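Local coordinates for enoyl-CoA hydratase/isomerase family protein (Pseudomonas syringae pv. tomato, PDB 3OT6) that probably acts on acyl-CoA thioesters as a hydratase or isomerase, though its own substrate is not established, at residues Ala76-Ala81 with Arg228-Leu232. Residues are numbered along the deposited sequence; the frame is centred on the assembly and turned at random.
Sequences AINLVA and RQHML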
loop_
_atom_site.group_PDB
_atom_site.type_symbol
_atom_site.label_atom_id
_atom_site.label_comp_id
_atom_site.label_asym_id
_atom_site.label_seq_id
_atom_site.Cartn_x
_atom_site.Cartn_y
_atom_site.Cartn_z
ATOM N N ALA A 76 -1.906 9.783 -16.863
ATOM C CA ALA A 76 -1.181 8.618 -16.386
ATOM C C ALA A 76 0.017 9.078 -15.580
ATOM O O ALA A 76 0.289 8.546 -14.515
ATOM C CB ALA A 76 -0.744 7.780 -17.542
ATOM N N ILE A 77 0.720 10.084 -16.070
ATOM C CA ILE A 77 1.927 10.541 -15.430
ATOM C C ILE A 77 1.623 11.166 -14.056
ATOM O O ILE A 77 2.389 10.939 -13.088
ATOM C CB ILE A 77 2.671 11.516 -16.313
ATOM C CG1 ILE A 77 3.378 10.757 -17.444
ATOM C CG2 ILE A 77 3.675 12.385 -15.496
ATOM C CD1 ILE A 77 4.021 11.696 -18.513
ATOM N N ASN A 78 0.504 11.883 -13.962
ATOM C CA ASN A 78 0.195 12.602 -12.777
ATOM C C ASN A 78 -0.389 11.608 -11.775
ATOM O O ASN A 78 -0.130 11.700 -10.556
ATOM C CB ASN A 78 -0.767 13.784 -13.042
ATOM C CG ASN A 78 -1.467 14.242 -11.749
ATOM O OD1 ASN A 78 -2.638 13.821 -11.441
ATOM N ND2 ASN A 78 -0.724 15.040 -10.917
ATOM N N LEU A 79 -1.124 10.625 -12.290
ATOM C CA LEU A 79 -1.684 9.621 -11.434
ATOM C C LEU A 79 -0.562 8.790 -10.763
ATOM O O LEU A 79 -0.600 8.553 -9.547
ATOM C CB LEU A 79 -2.720 8.723 -12.151
ATOM C CG LEU A 79 -3.366 7.566 -11.341
ATOM C CD1 LEU A 79 -4.126 8.034 -10.102
ATOM C CD2 LEU A 79 -4.321 6.687 -12.167
ATOM N N VAL A 80 0.434 8.363 -11.536
ATOM C CA VAL A 80 1.432 7.497 -10.952
ATOM C C VAL A 80 2.291 8.319 -10.042
ATOM O O VAL A 80 2.708 7.824 -8.989
ATOM C CB VAL A 80 2.271 6.786 -12.030
ATOM C CG1 VAL A 80 3.673 6.233 -11.437
ATOM C CG2 VAL A 80 1.391 5.784 -12.735
ATOM N N ALA A 81 2.568 9.567 -10.407
ATOM C CA ALA A 81 3.365 10.439 -9.487
ATOM C C ALA A 81 2.671 10.631 -8.120
ATOM O O ALA A 81 3.342 10.612 -7.037
ATOM C CB ALA A 81 3.730 11.802 -10.130
ATOM N N ARG A 228 8.044 10.484 -13.996
ATOM C CA ARG A 228 7.446 11.624 -14.707
ATOM C C ARG A 228 8.057 11.831 -16.081
ATOM O O ARG A 228 7.364 11.804 -17.089
ATOM C CB ARG A 228 7.662 12.903 -13.925
ATOM C CG ARG A 228 6.532 13.271 -13.060
ATOM C CD ARG A 228 6.620 14.757 -12.656
ATOM N NE ARG A 228 6.323 14.912 -11.221
ATOM C CZ ARG A 228 5.090 15.040 -10.712
ATOM N NH1 ARG A 228 4.017 15.046 -11.537
ATOM N NH2 ARG A 228 4.926 15.154 -9.377
ATOM N N GLN A 229 9.353 12.078 -16.104
ATOM C CA GLN A 229 10.067 12.304 -17.355
ATOM C C GLN A 229 10.063 11.069 -18.287
ATOM O O GLN A 229 9.790 11.205 -19.466
ATOM C CB GLN A 229 11.507 12.766 -17.074
ATOM C CG GLN A 229 11.636 13.979 -16.079
ATOM C CD GLN A 229 13.095 14.167 -15.540
ATOM O OE1 GLN A 229 14.062 14.114 -16.320
ATOM N NE2 GLN A 229 13.246 14.392 -14.207
ATOM N N HIS A 230 10.341 9.870 -17.772
ATOM C CA HIS A 230 10.579 8.715 -18.655
ATOM C C HIS A 230 9.780 7.412 -18.519
ATOM O O HIS A 230 10.109 6.465 -19.181
ATOM C CB HIS A 230 12.077 8.400 -18.744
ATOM C CG HIS A 230 12.886 9.535 -19.300
ATOM N ND1 HIS A 230 12.707 10.018 -20.587
ATOM C CD2 HIS A 230 13.855 10.305 -18.735
ATOM C CE1 HIS A 230 13.544 11.027 -20.790
ATOM N NE2 HIS A 230 14.248 11.223 -19.681
HETATM N N MSE A 231 8.741 7.347 -17.702
HETATM C CA MSE A 231 8.066 6.079 -17.509
HETATM C C MSE A 231 7.353 5.639 -18.756
HETATM O O MSE A 231 7.154 4.466 -18.971
HETATM C CB MSE A 231 7.051 6.126 -16.358
HETATM C CG MSE A 231 5.728 6.856 -16.642
HETATM SE SE MSE A 231 4.657 6.757 -15.040
HETATM C CE MSE A 231 2.872 6.649 -15.781
ATOM N N LEU A 232 6.896 6.602 -19.540
ATOM C CA LEU A 232 6.109 6.279 -20.730
ATOM C C LEU A 232 7.058 6.243 -21.971
ATOM O O LEU A 232 6.908 5.374 -22.871
ATOM C CB LEU A 232 4.988 7.304 -20.878
ATOM C CG LEU A 232 3.535 6.990 -20.504
ATOM C CD1 LEU A 232 3.363 6.000 -19.380
ATOM C CD2 LEU A 232 2.795 8.305 -20.237
ATOM O OXT LEU A 232 7.997 7.095 -22.047
#
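Ile77, on helix 73-91, meets helix 202-230 at Arg228, near the C-terminus of the chain, their CA atoms 5.7 Å apart, and no hydrogen bond joins the segments. In this crotonase-like fold the contact brings the C-terminal tail, Met231 and Leu232, against a helix from the N-terminal half of the chain. Ile77 sits between Arg228 and Leu232. Ile77 CG2, anti to the backbone N, lies 3.9 Å from Arg228 CG, whereas the CG1 arm crosses the Leu232 side chain at a slant, with Ile77 CG1 3.8 Å from Leu232 CD2. Ile77 CD1 comes to 3.6 Å from the carbonyl O of Arg228. Met231, modelled as selenomethionine, reaches toward Val80, tip to tip. Its chain is extended through chi2 and bends at chi3 (-146°), which brings Met231 CE to Val80 CG2 at 3.5 Å, while SE rests near Val80 CG1. The same methyl also approaches Ala76 O, an oxygen already engaged by Val80 N within the helix. Val80 additionally touches Met69, Tyr64 and His140, and a bound methylpentanediol, probably from the crystallisation liquor, lies about 4 Å from its side chain. The Arg228 guanidinium turns one face to Ala81, a helical turn beyond Ile77; its NE forms a salt bridge with Glu225. The Ala81 methyl lies over that face nearer its margin than its middle, with Ala81 CB 3.5 Å from Arg228 NH1.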